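Local coordinates for protein alkylhalidase CmlS (Streptomyces venezuelae, PDB 3I3L) that is a flavin-dependent halogenase of chloramphenicol biosynthesis, holding its FAD cofactor through a covalent bond to the protein, at residues Y378-F383 with D430-M435; I396-S399 with T405-K408; K352-A357 with Q487-E492. All coordinates share one frame; numbering follows the deposited sequence.

In the fold
Contacts 1 and 3 are buried and share the long helix 352-382: contact 3 sits near its first turn, against a strand of the C-terminal region, and contact 1 at its last turns, against helix 430-439. Their centres are 34 Å apart, on opposite sides of the chain's centre. Both rest on one aromatic ring meeting small aliphatic groups of a helix. Contact 2 lies at the surface and is chiefly ionic, a carboxylate paired with a guanidinium beside an isoleucine. It borders contact 1, where Thr-379 OG1 makes a probable hydrogen bond of 2.8 Å to Ile-396 N, so the loop 396-399 is tied to the end of the long helix.

Contact 1: Y378-F383 with D430-M435; sequences YTFASF and DRASTM
The ring of Phe-380 reaches from helix 352-382 to helix 430-439 and brings its outer rim against the methyl group of Ala-432 and the N and CB of Ser-433. Atom CE2 does most of the touching. It lies 3.6 Å from Ala-432 CB, a methyl group that meets the ring at its edge, near the ring plane. The same CE2 is 3.8 Å from Ser-433 N, which approaches obliquely. Farther round, CZ comes within 4.2 Å of Ser-433 CB. The first torsion of Phe-380 sets CG anti to the carbonyl carbon (chi1 -62°), and the bond from CA to CB already heads for the partner helix; that direction and torsion lay the ring between the helices, whose nearest CA atoms, Phe-380 CA and Ser-433 CA, are 8.6 Å apart. Ala-432 suits its place because its methyl group meets the rim of a broad ring and also touches Ser-376 and Phe-377 of the same long helix. Trp-409 adds a further aromatic neighbour, its ring meeting Phe-380 with the planes nearly parallel. Within helix 430-439, Thr-434 OG1 donates to Asp-430 O at 2.7 Å, while Thr-434 N reaches that oxygen from the opposite face of its carbonyl plane. With an alanine at Phe-380, Ala-432 CB would probably lose the ring edge it rests on and Trp-409 one of its two aromatic neighbours, with a gap opening between the helices. The arrangement is mainly apolar helix-to-helix packing bridged by one aromatic side chain, here joining the last turns of the long helix to helix 430-439, beyond two short helices.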
loop_
_atom_site.group_PDB
_atom_site.type_symbol
_atom_site.label_atom_id
_atom_site.label_comp_id
_atom_site.label_asym_id
_atom_site.label_seq_id
_atom_site.Cartn_x
_atom_site.Cartn_y
_atom_site.Cartn_z
ATOM N N TYR A 378 -4.915 -15.221 -0.123
ATOM C CA TYR A 378 -4.291 -16.472 0.305
ATOM C C TYR A 378 -5.354 -17.619 0.383
ATOM O O TYR A 378 -5.107 -18.726 -0.053
ATOM C CB TYR A 378 -3.530 -16.331 1.614
ATOM C CG TYR A 378 -2.177 -15.715 1.453
ATOM C CD1 TYR A 378 -1.296 -16.182 0.519
ATOM C CD2 TYR A 378 -1.772 -14.646 2.227
ATOM C CE1 TYR A 378 -0.035 -15.638 0.367
ATOM C CE2 TYR A 378 -0.472 -14.078 2.069
ATOM C CZ TYR A 378 0.353 -14.580 1.125
ATOM O OH TYR A 378 1.638 -14.050 0.925
ATOM N N THR A 379 -6.529 -17.333 0.963
ATOM C CA THR A 379 -7.584 -18.328 1.023
ATOM C C THR A 379 -7.976 -18.906 -0.365
ATOM O O THR A 379 -8.212 -20.111 -0.480
ATOM C CB THR A 379 -8.809 -17.788 1.773
ATOM O OG1 THR A 379 -8.350 -17.344 3.043
ATOM C CG2 THR A 379 -9.867 -18.898 1.994
ATOM N N PHE A 380 -8.031 -18.063 -1.397
ATOM C CA PHE A 380 -8.392 -18.535 -2.748
ATOM C C PHE A 380 -7.373 -19.480 -3.289
ATOM O O PHE A 380 -7.733 -20.502 -3.916
ATOM C CB PHE A 380 -8.545 -17.382 -3.768
ATOM C CG PHE A 380 -9.635 -16.436 -3.421
ATOM C CD1 PHE A 380 -10.779 -16.896 -2.752
ATOM C CD2 PHE A 380 -9.540 -15.083 -3.745
ATOM C CE1 PHE A 380 -11.800 -16.010 -2.403
ATOM C CE2 PHE A 380 -10.577 -14.195 -3.421
ATOM C CZ PHE A 380 -11.697 -14.657 -2.749
ATOM N N ALA A 381 -6.104 -19.168 -3.075
ATOM C CA ALA A 381 -5.065 -20.100 -3.546
ATOM C C ALA A 381 -5.037 -21.404 -2.746
ATOM O O ALA A 381 -4.613 -22.438 -3.269
ATOM C CB ALA A 381 -3.703 -19.478 -3.521
ATOM N N SER A 382 -5.480 -21.340 -1.494
ATOM C CA SER A 382 -5.401 -22.492 -0.605
ATOM C C SER A 382 -6.349 -23.638 -1.054
ATOM O O SER A 382 -6.117 -24.798 -0.702
ATOM C CB SER A 382 -5.660 -22.115 0.849
ATOM O OG SER A 382 -7.037 -21.800 1.037
ATOM N N PHE A 383 -7.367 -23.303 -1.843
ATOM C CA PHE A 383 -8.288 -24.305 -2.378
ATOM C C PHE A 383 -7.625 -25.229 -3.390
ATOM O O PHE A 383 -8.031 -26.387 -3.548
ATOM C CB PHE A 383 -9.510 -23.628 -2.995
ATOM C CG PHE A 383 -10.390 -22.971 -1.962
ATOM C CD1 PHE A 383 -10.871 -23.714 -0.879
ATOM C CD2 PHE A 383 -10.725 -21.635 -2.059
ATOM C CE1 PHE A 383 -11.689 -23.124 0.100
ATOM C CE2 PHE A 383 -11.530 -21.035 -1.058
ATOM C CZ PHE A 383 -12.002 -21.775 0.006
ATOM N N ASP A 430 -14.985 -10.649 -1.311
ATOM C CA ASP A 430 -15.785 -10.463 -2.501
ATOM C C ASP A 430 -15.070 -9.325 -3.237
ATOM O O ASP A 430 -15.050 -9.286 -4.459
ATOM C CB ASP A 430 -17.226 -10.121 -2.130
ATOM C CG ASP A 430 -18.247 -11.061 -2.796
ATOM O OD1 ASP A 430 -18.663 -10.812 -3.965
ATOM O OD2 ASP A 430 -18.650 -12.049 -2.138
ATOM N N ARG A 431 -14.415 -8.448 -2.490
ATOM C CA ARG A 431 -13.620 -7.425 -3.091
ATOM C C ARG A 431 -12.484 -8.043 -3.914
ATOM O O ARG A 431 -12.101 -7.487 -4.945
ATOM C CB ARG A 431 -13.077 -6.504 -2.035
ATOM C CG ARG A 431 -12.822 -5.099 -2.498
ATOM C CD ARG A 431 -12.246 -4.221 -1.363
ATOM N NE ARG A 431 -13.080 -4.230 -0.153
ATOM C CZ ARG A 431 -13.878 -3.235 0.251
ATOM N NH1 ARG A 431 -13.977 -2.104 -0.464
ATOM N NH2 ARG A 431 -14.592 -3.370 1.373
ATOM N N ALA A 432 -11.989 -9.206 -3.475
ATOM C CA ALA A 432 -10.854 -9.822 -4.099
ATOM C C ALA A 432 -11.333 -10.719 -5.176
ATOM O O ALA A 432 -10.656 -10.936 -6.211
ATOM C CB ALA A 432 -10.054 -10.612 -3.106
ATOM N N SER A 433 -12.488 -11.302 -4.905
ATOM C CA SER A 433 -13.159 -12.141 -5.869
ATOM C C SER A 433 -13.469 -11.299 -7.125
ATOM O O SER A 433 -13.381 -11.763 -8.264
ATOM C CB SER A 433 -14.434 -12.679 -5.232
ATOM O OG SER A 433 -14.719 -13.911 -5.804
ATOM N N THR A 434 -13.762 -10.033 -6.878
ATOM C CA THR A 434 -14.102 -9.117 -7.903
ATOM C C THR A 434 -12.901 -8.851 -8.781
ATOM O O THR A 434 -12.994 -9.036 -9.998
ATOM C CB THR A 434 -14.698 -7.833 -7.322
ATOM O OG1 THR A 434 -15.986 -8.139 -6.754
ATOM C CG2 THR A 434 -14.895 -6.790 -8.411
ATOM N N MET A 435 -11.786 -8.442 -8.159
ATOM C CA MET A 435 -10.560 -8.146 -8.849
ATOM C C MET A 435 -10.142 -9.290 -9.755
ATOM O O MET A 435 -9.831 -9.051 -10.890
ATOM C CB MET A 435 -9.431 -7.811 -7.877
ATOM C CG MET A 435 -9.447 -6.364 -7.348
ATOM S SD MET A 435 -7.874 -5.871 -6.489
ATOM C CE MET A 435 -6.806 -7.138 -7.065
#

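Contact 2: I396-S399 with T405-K408; sequences ITES and TRKK
Glu-398 and Arg-406 form a bidentate, side-on salt bridge that spans the short helix 400-406, from the loop before it to Arg-406 near its far end. The carboxylate and guanidinium planes lie only 15° apart, so the two flat groups face each other edge on and each oxygen takes its own nitrogen. Arg-406 NE donates to Glu-398 OE1 at 2.9 Å along a nearly straight bond (166°), and Arg-406 NH2 donates to Glu-398 OE2 at 2.7 Å, with more tilt out of both planes. Both oxygens are met on their syn side. A bend at chi3 (-61°) turns the arginine's end so that NE and NH2 together face the acid, while the glutamate chain is extended beyond CG and delivers its carboxylate at full length. Arginine suits the place because two nitrogens can grip two oxygens at once, which fixes the rotation of both groups; a lysine ammonium offers no such flat pair. Ile-396 adds an apolar cover, its side chain crossing that of Arg-406 at about a right angle. The loop is anchored further by Ile-396, which touches Ala-375 of helix 352-382, and by Ser-399, the N-cap residue, whose OG accepts from Asp-402 N. Over the guanidinium itself, Ile-396 CD1 stands 4.0 Å above the plane, displaced toward its rim, and Ile-396 CG2 lies 3.8 Å from Arg-406 NH2.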
loop_
_atom_site.group_PDB
_atom_site.type_symbol
_atom_site.label_atom_id
_atom_site.label_comp_id
_atom_site.label_asym_id
_atom_site.label_seq_id
_atom_site.Cartn_x
_atom_site.Cartn_y
_atom_site.Cartn_z
ATOM N N ILE A 396 -7.820 -18.308 5.660
ATOM C CA ILE A 396 -8.732 -17.935 6.712
ATOM C C ILE A 396 -9.106 -19.148 7.611
ATOM O O ILE A 396 -9.345 -20.267 7.115
ATOM C CB ILE A 396 -10.004 -17.288 6.109
ATOM C CG1 ILE A 396 -9.758 -15.805 5.864
ATOM C CG2 ILE A 396 -11.290 -17.512 7.048
ATOM C CD1 ILE A 396 -10.710 -15.219 4.783
ATOM N N THR A 397 -9.150 -18.892 8.914
ATOM C CA THR A 397 -9.458 -19.884 9.942
ATOM C C THR A 397 -10.953 -19.823 10.210
ATOM O O THR A 397 -11.459 -18.769 10.528
ATOM C CB THR A 397 -8.732 -19.504 11.278
ATOM O OG1 THR A 397 -7.372 -19.925 11.213
ATOM C CG2 THR A 397 -9.391 -20.158 12.516
ATOM N N GLU A 398 -11.650 -20.941 10.101
ATOM C CA GLU A 398 -13.135 -20.963 10.251
ATOM C C GLU A 398 -13.622 -22.430 10.265
ATOM O O GLU A 398 -12.859 -23.316 9.864
ATOM C CB GLU A 398 -13.806 -20.230 9.066
ATOM C CG GLU A 398 -13.550 -20.960 7.691
ATOM C CD GLU A 398 -13.946 -20.122 6.473
ATOM O OE1 GLU A 398 -13.540 -20.495 5.348
ATOM O OE2 GLU A 398 -14.683 -19.109 6.634
ATOM N N SER A 399 -14.886 -22.664 10.674
ATOM C CA SER A 399 -15.461 -24.028 10.799
ATOM C C SER A 399 -15.354 -24.891 9.533
ATOM O O SER A 399 -15.401 -24.356 8.442
ATOM C CB SER A 399 -16.944 -23.950 11.227
ATOM O OG SER A 399 -17.779 -23.438 10.178
ATOM N N THR A 405 -18.708 -24.587 2.450
ATOM C CA THR A 405 -19.496 -23.475 1.872
ATOM C C THR A 405 -18.560 -22.578 1.058
ATOM O O THR A 405 -18.853 -22.298 -0.113
ATOM C CB THR A 405 -20.238 -22.591 2.935
ATOM O OG1 THR A 405 -21.055 -23.409 3.799
ATOM C CG2 THR A 405 -21.110 -21.503 2.260
ATOM N N ARG A 406 -17.424 -22.157 1.648
ATOM C CA ARG A 406 -16.474 -21.279 0.895
ATOM C C ARG A 406 -15.944 -21.803 -0.481
ATOM O O ARG A 406 -15.657 -20.990 -1.358
ATOM C CB ARG A 406 -15.364 -20.651 1.765
ATOM C CG ARG A 406 -14.612 -19.515 1.037
ATOM C CD ARG A 406 -13.298 -19.166 1.761
ATOM N NE ARG A 406 -13.570 -18.707 3.121
ATOM C CZ ARG A 406 -14.026 -17.497 3.439
ATOM N NH1 ARG A 406 -14.237 -16.587 2.512
ATOM N NH2 ARG A 406 -14.273 -17.198 4.704
ATOM N N LYS A 407 -15.876 -23.124 -0.698
ATOM C CA LYS A 407 -15.980 -23.624 -2.117
ATOM C C LYS A 407 -17.437 -23.445 -2.692
ATOM O O LYS A 407 -18.115 -24.393 -3.157
ATOM C CB LYS A 407 -15.389 -25.021 -2.359
ATOM C CG LYS A 407 -15.590 -25.506 -3.832
ATOM C CD LYS A 407 -15.522 -27.085 -4.036
ATOM C CE LYS A 407 -16.504 -27.875 -3.117
ATOM N NZ LYS A 407 -15.964 -29.233 -2.763
ATOM N N LYS A 408 -17.919 -22.211 -2.466
ATOM C CA LYS A 408 -18.704 -21.389 -3.375
ATOM C C LYS A 408 -17.682 -20.836 -4.346
ATOM O O LYS A 408 -18.024 -20.174 -5.321
ATOM C CB LYS A 408 -19.277 -20.196 -2.588
ATOM C CG LYS A 408 -19.351 -18.826 -3.322
ATOM C CD LYS A 408 -18.065 -17.987 -3.202
ATOM C CE LYS A 408 -18.384 -16.496 -3.408
ATOM N NZ LYS A 408 -17.105 -15.664 -3.444
#

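Contact 3: K352-A357 with Q487-E492; sequences KDAVHA and QHYRVE
Tyr-489 points from strand 483-491 toward the first turn of helix 352-382, where its ring meets Ala-354 and Val-355. The path starts at CB, whose bond from CA already heads for the helix; the first torsion then places CG anti to the carbonyl carbon (chi1 -66°), which carries the ring outward to the helix. Along one side of the ring, CE2 lies 3.8 Å from Ala-354 O, an oxygen at the ring edge and near its plane, and 4.1 Å from Ala-354 CB. One step on, CZ comes within 3.8 Å of Val-355 CG2, a methyl group that approaches obliquely. At the tip, OH touches both neighbours, 3.7 Å from Val-355 CG2 and 3.9 Å from Ala-354 CB. The hydroxyl also hydrogen-bonds Glu-351 OE1, just ahead of the helix. Alanine brings its small methyl group and its backbone close to the ring, while the branched valine also packs with Ala-341 and Ile-345 of helix 327-347. Tyr-489 touches Leu-498 on the neighbouring antiparallel strand as well. Standing on strand 483-491 and packing on helix 352-382, it joins the small sheet of the C-terminal region to a helix of the FAD-binding region. Tyrosine thus does two jobs: its ring packs against aliphatic groups, and its polar end, reaching past them, has a carboxylate partner to satisfy it in a largely buried setting.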
loop_
_atom_site.group_PDB
_atom_site.type_symbol
_atom_site.label_atom_id
_atom_site.label_comp_id
_atom_site.label_asym_id
_atom_site.label_seq_id
_atom_site.Cartn_x
_atom_site.Cartn_y
_atom_site.Cartn_z
ATOM N N LYS A 352 -2.320 19.402 18.174
ATOM C CA LYS A 352 -1.373 18.323 18.319
ATOM C C LYS A 352 -2.004 16.954 18.387
ATOM O O LYS A 352 -1.625 16.074 17.625
ATOM C CB LYS A 352 -0.499 18.492 19.543
ATOM C CG LYS A 352 0.375 17.237 19.780
ATOM C CD LYS A 352 0.833 17.122 21.245
ATOM C CE LYS A 352 1.774 15.903 21.422
ATOM N NZ LYS A 352 2.313 15.748 22.867
ATOM N N ASP A 353 -2.950 16.787 19.298
ATOM C CA ASP A 353 -3.586 15.514 19.560
ATOM C C ASP A 353 -4.390 15.027 18.380
ATOM O O ASP A 353 -4.285 13.865 17.974
ATOM C CB ASP A 353 -4.495 15.600 20.800
ATOM C CG ASP A 353 -3.676 15.648 22.127
ATOM O OD1 ASP A 353 -2.511 15.207 22.180
ATOM O OD2 ASP A 353 -4.220 16.108 23.144
ATOM N N ALA A 354 -5.163 15.933 17.809
ATOM C CA ALA A 354 -5.999 15.621 16.682
ATOM C C ALA A 354 -5.125 15.190 15.485
ATOM O O ALA A 354 -5.483 14.292 14.744
ATOM C CB ALA A 354 -6.856 16.837 16.329
ATOM N N VAL A 355 -3.979 15.837 15.311
ATOM C CA VAL A 355 -3.143 15.528 14.138
ATOM C C VAL A 355 -2.501 14.145 14.314
ATOM O O VAL A 355 -2.385 13.403 13.363
ATOM C CB VAL A 355 -2.035 16.621 13.893
ATOM C CG1 VAL A 355 -0.936 16.112 12.995
ATOM C CG2 VAL A 355 -2.646 17.929 13.252
ATOM N N HIS A 356 -2.037 13.836 15.523
ATOM C CA HIS A 356 -1.460 12.539 15.750
ATOM C C HIS A 356 -2.558 11.449 15.612
ATOM O O HIS A 356 -2.289 10.395 15.075
ATOM C CB HIS A 356 -0.863 12.479 17.149
ATOM C CG HIS A 356 0.548 12.937 17.211
ATOM N ND1 HIS A 356 1.543 12.371 16.445
ATOM C CD2 HIS A 356 1.162 13.847 18.007
ATOM C CE1 HIS A 356 2.705 12.928 16.739
ATOM N NE2 HIS A 356 2.502 13.858 17.646
ATOM N N ALA A 357 -3.751 11.714 16.133
ATOM C CA ALA A 357 -4.836 10.773 16.019
ATOM C C ALA A 357 -5.169 10.542 14.552
ATOM O O ALA A 357 -5.467 9.439 14.181
ATOM C CB ALA A 357 -6.092 11.231 16.842
ATOM N N GLN A 487 -14.866 16.827 11.942
ATOM C CA GLN A 487 -13.571 17.347 11.491
ATOM C C GLN A 487 -12.628 16.244 11.024
ATOM O O GLN A 487 -12.571 15.158 11.580
ATOM C CB GLN A 487 -12.919 18.200 12.592
ATOM C CG GLN A 487 -12.256 19.524 12.087
ATOM C CD GLN A 487 -13.257 20.561 11.546
ATOM O OE1 GLN A 487 -13.137 21.056 10.393
ATOM N NE2 GLN A 487 -14.250 20.890 12.367
ATOM N N HIS A 488 -11.908 16.514 9.953
ATOM C CA HIS A 488 -11.004 15.534 9.390
ATOM C C HIS A 488 -9.841 16.270 8.692
ATOM O O HIS A 488 -9.960 17.430 8.317
ATOM C CB HIS A 488 -11.756 14.601 8.409
ATOM C CG HIS A 488 -11.007 13.346 8.082
ATOM N ND1 HIS A 488 -10.873 12.302 8.975
ATOM C CD2 HIS A 488 -10.290 12.994 6.980
ATOM C CE1 HIS A 488 -10.122 11.354 8.436
ATOM N NE2 HIS A 488 -9.749 11.751 7.225
ATOM N N TYR A 489 -8.728 15.597 8.515
ATOM C CA TYR A 489 -7.618 16.147 7.774
ATOM C C TYR A 489 -7.459 15.516 6.429
ATOM O O TYR A 489 -7.860 14.344 6.204
ATOM C CB TYR A 489 -6.330 16.017 8.577
ATOM C CG TYR A 489 -6.309 16.851 9.857
ATOM C CD1 TYR A 489 -6.169 18.246 9.803
ATOM C CD2 TYR A 489 -6.414 16.270 11.089
ATOM C CE1 TYR A 489 -6.139 19.014 10.953
ATOM C CE2 TYR A 489 -6.382 17.046 12.275
ATOM C CZ TYR A 489 -6.213 18.410 12.163
ATOM O OH TYR A 489 -6.175 19.171 13.289
ATOM N N ARG A 490 -6.872 16.279 5.522
ATOM C CA ARG A 490 -6.545 15.742 4.213
ATOM C C ARG A 490 -5.292 16.428 3.715
ATOM O O ARG A 490 -5.169 17.626 3.856
ATOM C CB ARG A 490 -7.766 15.911 3.266
ATOM C CG ARG A 490 -7.507 16.050 1.782
ATOM C CD ARG A 490 -7.757 17.528 1.290
ATOM N NE ARG A 490 -7.662 17.750 -0.186
ATOM C CZ ARG A 490 -7.718 16.793 -1.135
ATOM N NH1 ARG A 490 -7.845 15.503 -0.823
ATOM N NH2 ARG A 490 -7.628 17.117 -2.419
ATOM N N VAL A 491 -4.348 15.677 3.149
ATOM C CA VAL A 491 -3.190 16.299 2.532
ATOM C C VAL A 491 -3.561 16.865 1.175
ATOM O O VAL A 491 -3.952 16.124 0.307
ATOM C CB VAL A 491 -2.086 15.272 2.330
ATOM C CG1 VAL A 491 -0.937 15.885 1.588
ATOM C CG2 VAL A 491 -1.623 14.701 3.744
ATOM N N GLU A 492 -3.409 18.176 0.976
ATOM C CA GLU A 492 -3.623 18.792 -0.344
ATOM C C GLU A 492 -2.571 18.320 -1.333
ATOM O O GLU A 492 -1.386 18.448 -1.072
ATOM C CB GLU A 492 -3.568 20.339 -0.201
ATOM C CG GLU A 492 -4.137 21.098 -1.390
ATOM C CD GLU A 492 -3.173 21.147 -2.521
ATOM O OE1 GLU A 492 -1.983 21.472 -2.304
ATOM O OE2 GLU A 492 -3.574 20.839 -3.664
#